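Local coordinates for Ras-related protein Rab-7L1 (Homo sapiens, PDB 6HH2), which binds and hydrolyses GTP as a Rab GTPase of vesicle trafficking, recruiting the kinase LRRK2 to the Golgi complex and stimulating its activity, at residues 7-13 and 59-65; 27-33 and 48-52. The protein carries 4 engineered substitutions. One frame throughout, in Å; residues are numbered along the deposited sequence.

Interaction 1 (7-13 and 59-65); sequences RDHLFKV and IVRLQLW
Lys12 NZ lies 3.6 Å from the centroid of the six-membered ring of Trp65, almost on its normal, in a cation-pi contact, and also donates hydrogen bonds to the carbonyl oxygens of Tyr80 and Arg82. With CG anti to the backbone N (chi1 167°) and every later torsion extended, the lysine crosses one face of the indole, from its NE1 edge to the six-membered ring, and its CE makes a CH-pi contact 3.5 Å from the centroid of the five-membered ring. A hydrogen bond at the edge, Trp65 NE1 to Gln63 OE1 (3.0 Å, nearly straight), restrains the rotation of the indole.

The two strands run parallel in the central sheet of the Ras-like fold. Their backbone ladder extends from Ile59 N-Arg7 O to Trp65 N-Val13 O, each 2.9 Å. On the face of Lys12, Arg61 bends at chi3 (-71°) and makes a nearly straight salt bridge from NH1 to Asp8 OD2, 3.1 Å long; the oxygen lies in the guanidinium plane, but the nitrogen stands above the carboxylate plane. The face of Phe11 and Val13 is mostly apolar, apart from His9, whose NE2 bonds Glu58 OE2: Phe11 CB meets Leu62 CD2 at 3.9 Å, and helix 165-178 covers Phe11 and Val13. The lysine ammonium has an aromatic face beside it and backbone carbonyls as acceptors, a setting that probably stabilises its protonated form.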
loop_
_atom_site.group_PDB
_atom_site.type_symbol
_atom_site.label_atom_id
_atom_site.label_comp_id
_atom_site.label_asym_id
_atom_site.label_seq_id
_atom_site.Cartn_x
_atom_site.Cartn_y
_atom_site.Cartn_z
ATOM N N ARG A 7 18.149 -3.876 16.608
ATOM C CA ARG A 7 16.786 -4.338 16.579
ATOM C C ARG A 7 16.271 -4.217 15.172
ATOM O O ARG A 7 16.595 -3.300 14.493
ATOM C CB ARG A 7 15.899 -3.507 17.510
ATOM C CG ARG A 7 15.259 -4.256 18.649
ATOM C CD ARG A 7 14.895 -3.369 19.854
ATOM N NE ARG A 7 15.876 -3.436 20.956
ATOM C CZ ARG A 7 15.879 -2.661 22.053
ATOM N NH1 ARG A 7 14.960 -1.729 22.246
ATOM N NH2 ARG A 7 16.825 -2.813 22.964
ATOM N N ASP A 8 15.500 -5.185 14.745
ATOM C CA ASP A 8 14.885 -5.125 13.432
ATOM C C ASP A 8 13.376 -5.043 13.617
ATOM O O ASP A 8 12.801 -5.773 14.435
ATOM C CB ASP A 8 15.238 -6.359 12.597
ATOM C CG ASP A 8 16.725 -6.440 12.236
ATOM O OD1 ASP A 8 17.552 -5.725 12.856
ATOM O OD2 ASP A 8 17.058 -7.240 11.324
ATOM N N HIS A 9 12.754 -4.128 12.911
ATOM C CA HIS A 9 11.305 -3.986 12.888
ATOM C C HIS A 9 10.859 -4.417 11.509
ATOM O O HIS A 9 11.154 -3.734 10.535
ATOM C CB HIS A 9 10.904 -2.525 13.117
ATOM C CG HIS A 9 11.453 -1.952 14.400
ATOM N ND1 HIS A 9 10.779 -2.058 15.596
ATOM C CD2 HIS A 9 12.608 -1.295 14.676
ATOM C CE1 HIS A 9 11.494 -1.495 16.558
ATOM N NE2 HIS A 9 12.621 -1.043 16.032
ATOM N N LEU A 10 10.120 -5.520 11.426
ATOM C CA LEU A 10 9.702 -6.080 10.152
ATOM C C LEU A 10 8.218 -5.817 9.956
ATOM O O LEU A 10 7.403 -6.151 10.837
ATOM C CB LEU A 10 9.959 -7.588 10.160
ATOM C CG LEU A 10 9.450 -8.317 8.922
ATOM C CD1 LEU A 10 10.188 -7.930 7.624
ATOM C CD2 LEU A 10 9.586 -9.818 9.183
ATOM N N PHE A 11 7.866 -5.205 8.817
ATOM C CA PHE A 11 6.479 -4.883 8.489
ATOM C C PHE A 11 6.111 -5.447 7.122
ATOM O O PHE A 11 6.764 -5.138 6.126
ATOM C CB PHE A 11 6.218 -3.362 8.500
ATOM C CG PHE A 11 6.508 -2.715 9.825
ATOM C CD1 PHE A 11 5.808 -3.085 10.986
ATOM C CD2 PHE A 11 7.524 -1.771 9.910
ATOM C CE1 PHE A 11 6.091 -2.440 12.197
ATOM C CE2 PHE A 11 7.798 -1.149 11.136
ATOM C CZ PHE A 11 7.100 -1.523 12.261
ATOM N N LYS A 12 5.026 -6.209 7.064
ATOM C CA LYS A 12 4.470 -6.693 5.798
ATOM C C LYS A 12 3.383 -5.724 5.369
ATOM O O LYS A 12 2.434 -5.454 6.130
ATOM C CB LYS A 12 3.918 -8.107 6.031
ATOM C CG LYS A 12 3.008 -8.635 4.893
ATOM C CD LYS A 12 2.724 -10.120 5.052
ATOM C CE LYS A 12 1.770 -10.513 3.889
ATOM N NZ LYS A 12 1.469 -11.991 3.963
ATOM N N VAL A 13 3.546 -5.133 4.191
ATOM C CA VAL A 13 2.642 -4.091 3.696
ATOM C C VAL A 13 1.962 -4.643 2.444
ATOM O O VAL A 13 2.640 -5.063 1.492
ATOM C CB VAL A 13 3.434 -2.822 3.349
ATOM C CG1 VAL A 13 2.494 -1.783 2.748
ATOM C CG2 VAL A 13 4.136 -2.303 4.636
ATOM N N ILE A 59 16.917 -1.132 12.522
ATOM C CA ILE A 59 16.518 -0.976 11.138
ATOM C C ILE A 59 15.025 -1.298 11.026
ATOM O O ILE A 59 14.434 -1.961 11.892
ATOM C CB ILE A 59 17.347 -1.860 10.191
ATOM C CG1 ILE A 59 17.164 -3.326 10.548
ATOM C CG2 ILE A 59 18.838 -1.449 10.169
ATOM C CD1 ILE A 59 17.560 -4.254 9.405
ATOM N N VAL A 60 14.412 -0.778 9.963
ATOM C CA VAL A 60 13.046 -1.108 9.536
ATOM C C VAL A 60 13.149 -1.863 8.224
ATOM O O VAL A 60 13.847 -1.419 7.302
ATOM C CB VAL A 60 12.235 0.176 9.321
ATOM C CG1 VAL A 60 10.928 -0.136 8.572
ATOM C CG2 VAL A 60 11.935 0.832 10.687
ATOM N N ARG A 61 12.487 -3.010 8.147
ATOM C CA ARG A 61 12.489 -3.838 6.944
ATOM C C ARG A 61 11.036 -3.957 6.488
ATOM O O ARG A 61 10.162 -4.344 7.281
ATOM C CB ARG A 61 13.092 -5.207 7.259
ATOM C CG ARG A 61 13.038 -6.202 6.104
ATOM C CD ARG A 61 13.781 -7.520 6.419
ATOM N NE ARG A 61 15.224 -7.311 6.450
ATOM C CZ ARG A 61 15.964 -7.264 7.555
ATOM N NH1 ARG A 61 15.408 -7.435 8.747
ATOM N NH2 ARG A 61 17.275 -7.068 7.458
ATOM N N LEU A 62 10.757 -3.564 5.246
ATOM C CA LEU A 62 9.403 -3.661 4.709
ATOM C C LEU A 62 9.356 -4.769 3.666
ATOM O O LEU A 62 10.202 -4.816 2.772
ATOM C CB LEU A 62 8.993 -2.395 3.986
ATOM C CG LEU A 62 9.103 -1.103 4.741
ATOM C CD1 LEU A 62 8.540 -0.007 3.815
ATOM C CD2 LEU A 62 8.320 -1.222 6.040
ATOM N N GLN A 63 8.380 -5.665 3.775
ATOM C CA GLN A 63 7.991 -6.578 2.697
ATOM C C GLN A 63 6.826 -5.947 1.962
ATOM O O GLN A 63 5.762 -5.695 2.554
ATOM C CB GLN A 63 7.540 -7.926 3.259
ATOM C CG GLN A 63 8.604 -8.669 4.034
ATOM C CD GLN A 63 8.108 -10.009 4.545
ATOM O OE1 GLN A 63 6.904 -10.305 4.419
ATOM N NE2 GLN A 63 8.990 -10.811 5.123
ATOM N N LEU A 64 7.019 -5.653 0.690
ATOM C CA LEU A 64 5.986 -5.041 -0.131
ATOM C C LEU A 64 5.320 -6.160 -0.960
ATOM O O LEU A 64 5.941 -6.740 -1.859
ATOM C CB LEU A 64 6.604 -3.992 -1.057
ATOM C CG LEU A 64 7.335 -2.878 -0.303
ATOM C CD1 LEU A 64 8.232 -2.103 -1.281
ATOM C CD2 LEU A 64 6.275 -1.976 0.397
ATOM N N TRP A 65 4.043 -6.455 -0.659
ATOM C CA TRP A 65 3.334 -7.591 -1.253
ATOM C C TRP A 65 2.354 -7.052 -2.291
ATOM O O TRP A 65 1.363 -6.431 -1.938
ATOM C CB TRP A 65 2.592 -8.370 -0.172
ATOM C CG TRP A 65 3.435 -9.252 0.656
ATOM C CD1 TRP A 65 4.423 -8.858 1.576
ATOM C CD2 TRP A 65 3.381 -10.660 0.693
ATOM N NE1 TRP A 65 4.947 -9.980 2.195
ATOM C CE2 TRP A 65 4.339 -11.101 1.665
ATOM C CE3 TRP A 65 2.583 -11.603 0.035
ATOM C CZ2 TRP A 65 4.546 -12.451 1.954
ATOM C CZ3 TRP A 65 2.776 -12.951 0.330
ATOM C CH2 TRP A 65 3.757 -13.368 1.290
#

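Interaction 2 (27-33 and 48-52); sequences VQRYSQD and ALKVL
In this Ras-like P-loop GTPase, the end of helix 23-30, which follows the phosphate-binding loop, meets the edge strand 48-55 as the chain turns toward the nucleotide-binding segment that holds Tyr39 and Lys40. The turn out of the helix is an ST turn: Ser31 OG accepts from Asp33 N at 3.1 Å and itself donates to Val27 O at 2.9 Å. Val27 O is gripped twice, since Ser31 N reaches it from the opposite face of the carbonyl plane. Placing OG between the backbone N and the carbonyl carbon (chi1 73°) lets this one hydroxyl bridge the last helical turn and the loop.

Immediately after it, Gln32 N binds Leu49 O at 2.8 Å, a nearly straight bond lying in the carbonyl plane, which ties the loop backbone to the strand. The methyl of Ala48 points at the helix end and packs against both Val27 CG1 and Ser31 CB, the latter 3.6 Å from Ala48 CB. Asp33 comes close to the same methyl, while its carboxylate pairs with Lys40 and accepts a hydrogen bond from Tyr39 OH, joining the turn to two residues of the GTP site. Gln32 NE2 bonds Ser36 O, another residue of that site.

On the far side of the turn, Lys50 crosses Tyr30 at about a right angle. Its CE rides over one ring face toward the rim, a CH-pi contact, and NZ is 4.2 Å from the ring centroid in a cation-pi contact. The tyrosine side chain also touches helix 165-178. A bend at the last torsion (chi4 61°) returns the ammonium to the tyrosine's own backbone, where Lys50 NZ donates to Tyr30 O at 2.7 Å.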
loop_
_atom_site.group_PDB
_atom_site.type_symbol
_atom_site.label_atom_id
_atom_site.label_comp_id
_atom_site.label_asym_id
_atom_site.label_seq_id
_atom_site.Cartn_x
_atom_site.Cartn_y
_atom_site.Cartn_z
ATOM N N VAL A 27 5.721 -0.610 -6.360
ATOM C CA VAL A 27 6.677 -1.493 -5.694
ATOM C C VAL A 27 8.043 -1.418 -6.373
ATOM O O VAL A 27 9.091 -1.376 -5.705
ATOM C CB VAL A 27 6.127 -2.925 -5.685
ATOM C CG1 VAL A 27 7.192 -3.915 -5.166
ATOM C CG2 VAL A 27 4.849 -2.984 -4.849
ATOM N N GLN A 28 8.058 -1.372 -7.722
ATOM C CA GLN A 28 9.338 -1.272 -8.420
ATOM C C GLN A 28 10.067 0.008 -8.074
ATOM O O GLN A 28 11.297 0.007 -7.977
ATOM C CB GLN A 28 9.096 -1.338 -9.924
ATOM C CG GLN A 28 8.648 -2.728 -10.356
ATOM C CD GLN A 28 8.215 -2.779 -11.817
ATOM O OE1 GLN A 28 7.751 -1.783 -12.388
ATOM N NE2 GLN A 28 8.390 -3.930 -12.431
ATOM N N ARG A 29 9.344 1.100 -7.822
ATOM C CA ARG A 29 10.006 2.353 -7.506
ATOM C C ARG A 29 10.454 2.426 -6.051
ATOM O O ARG A 29 11.554 2.944 -5.741
ATOM C CB ARG A 29 9.081 3.511 -7.843
ATOM C CG ARG A 29 9.906 4.777 -8.064
ATOM C CD ARG A 29 9.058 5.981 -8.143
ATOM N NE ARG A 29 8.731 6.443 -9.493
ATOM C CZ ARG A 29 9.559 7.106 -10.298
ATOM N NH1 ARG A 29 10.823 7.323 -9.951
ATOM N NH2 ARG A 29 9.129 7.525 -11.477
ATOM N N TYR A 30 9.626 1.935 -5.157
ATOM C CA TYR A 30 9.846 2.108 -3.715
ATOM C C TYR A 30 10.654 0.981 -3.059
ATOM O O TYR A 30 11.324 1.218 -2.031
ATOM C CB TYR A 30 8.496 2.267 -3.002
ATOM C CG TYR A 30 8.703 2.739 -1.602
ATOM C CD1 TYR A 30 9.095 4.063 -1.356
ATOM C CD2 TYR A 30 8.534 1.884 -0.521
ATOM C CE1 TYR A 30 9.361 4.500 -0.042
ATOM C CE2 TYR A 30 8.779 2.308 0.784
ATOM C CZ TYR A 30 9.170 3.622 1.000
ATOM O OH TYR A 30 9.445 4.067 2.264
ATOM N N SER A 31 10.681 -0.214 -3.638
ATOM C CA SER A 31 11.501 -1.285 -3.079
ATOM C C SER A 31 12.969 -0.999 -3.353
ATOM O O SER A 31 13.332 -0.017 -4.003
ATOM C CB SER A 31 11.127 -2.622 -3.720
ATOM O OG SER A 31 11.617 -2.650 -5.066
ATOM N N GLN A 32 13.849 -1.868 -2.856
ATOM C CA GLN A 32 15.265 -1.671 -3.177
ATOM C C GLN A 32 15.686 -2.260 -4.499
ATOM O O GLN A 32 16.889 -2.230 -4.801
ATOM C CB GLN A 32 16.129 -2.322 -2.085
ATOM C CG GLN A 32 16.147 -3.868 -2.105
ATOM C CD GLN A 32 17.259 -4.394 -1.160
ATOM O OE1 GLN A 32 17.206 -4.154 0.060
ATOM N NE2 GLN A 32 18.264 -5.070 -1.722
ATOM N N ASP A 33 14.751 -2.741 -5.307
ATOM C CA ASP A 33 15.128 -3.563 -6.461
ATOM C C ASP A 33 15.893 -2.791 -7.523
ATOM O O ASP A 33 16.708 -3.391 -8.253
ATOM C CB ASP A 33 13.871 -4.230 -7.040
ATOM C CG ASP A 33 13.353 -5.327 -6.144
ATOM O OD1 ASP A 33 13.982 -5.569 -5.082
ATOM O OD2 ASP A 33 12.318 -5.941 -6.496
ATOM N N ALA A 48 8.742 -7.803 -2.398
ATOM C CA ALA A 48 10.013 -7.095 -2.595
ATOM C C ALA A 48 10.368 -6.443 -1.264
ATOM O O ALA A 48 9.482 -6.143 -0.473
ATOM C CB ALA A 48 9.828 -5.992 -3.635
ATOM N N LEU A 49 11.654 -6.256 -1.011
ATOM C CA LEU A 49 12.094 -5.670 0.250
ATOM C C LEU A 49 12.485 -4.203 0.090
ATOM O O LEU A 49 12.958 -3.755 -0.965
ATOM C CB LEU A 49 13.353 -6.393 0.685
ATOM C CG LEU A 49 13.351 -7.344 1.895
ATOM C CD1 LEU A 49 12.042 -7.794 2.463
ATOM C CD2 LEU A 49 14.383 -8.447 1.767
ATOM N N LYS A 50 12.347 -3.460 1.189
ATOM C CA LYS A 50 13.023 -2.174 1.368
ATOM C C LYS A 50 13.585 -2.165 2.777
ATOM O O LYS A 50 12.905 -2.575 3.724
ATOM C CB LYS A 50 12.101 -0.994 1.166
ATOM C CG LYS A 50 12.904 0.359 1.099
ATOM C CD LYS A 50 11.897 1.429 1.136
ATOM C CE LYS A 50 12.541 2.773 0.773
ATOM N NZ LYS A 50 13.121 2.727 -0.624
ATOM N N VAL A 51 14.827 -1.706 2.944
ATOM C CA VAL A 51 15.438 -1.724 4.261
ATOM C C VAL A 51 15.935 -0.312 4.546
ATOM O O VAL A 51 16.584 0.298 3.695
ATOM C CB VAL A 51 16.605 -2.714 4.353
ATOM C CG1 VAL A 51 17.142 -2.811 5.789
ATOM C CG2 VAL A 51 16.174 -4.109 3.848
ATOM N N LEU A 52 15.643 0.211 5.729
ATOM C CA LEU A 52 15.998 1.576 6.097
ATOM C C LEU A 52 16.630 1.556 7.476
ATOM O O LEU A 52 16.110 0.911 8.398
ATOM C CB LEU A 52 14.733 2.471 6.173
ATOM C CG LEU A 52 14.025 2.705 4.840
ATOM C CD1 LEU A 52 12.659 3.317 5.099
ATOM C CD2 LEU A 52 14.902 3.612 3.954
#

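How the interactions relate
The two interactions meet in one sheet, their centres about 11 Å apart. Strand 48-55, which carries the second segment of interaction 2, is the antiparallel neighbour of strand 58-66 in interaction 1, and probable hydrogen bonds of 2.8 Å join Leu64 N to Ala48 O and Leu62 N to Lys50 O. Tyr30 also touches the side chains of Leu62 and Leu64, so the helix end of 27-33 rests on both strands. Along the chain, interaction 2 is nested within the loop closed by interaction 1. It is also closer to the nucleotide: the side chain of Val27 is about 8 Å from GDP and from magnesium, against about 12 Å from the side chain of Leu64 to GDP.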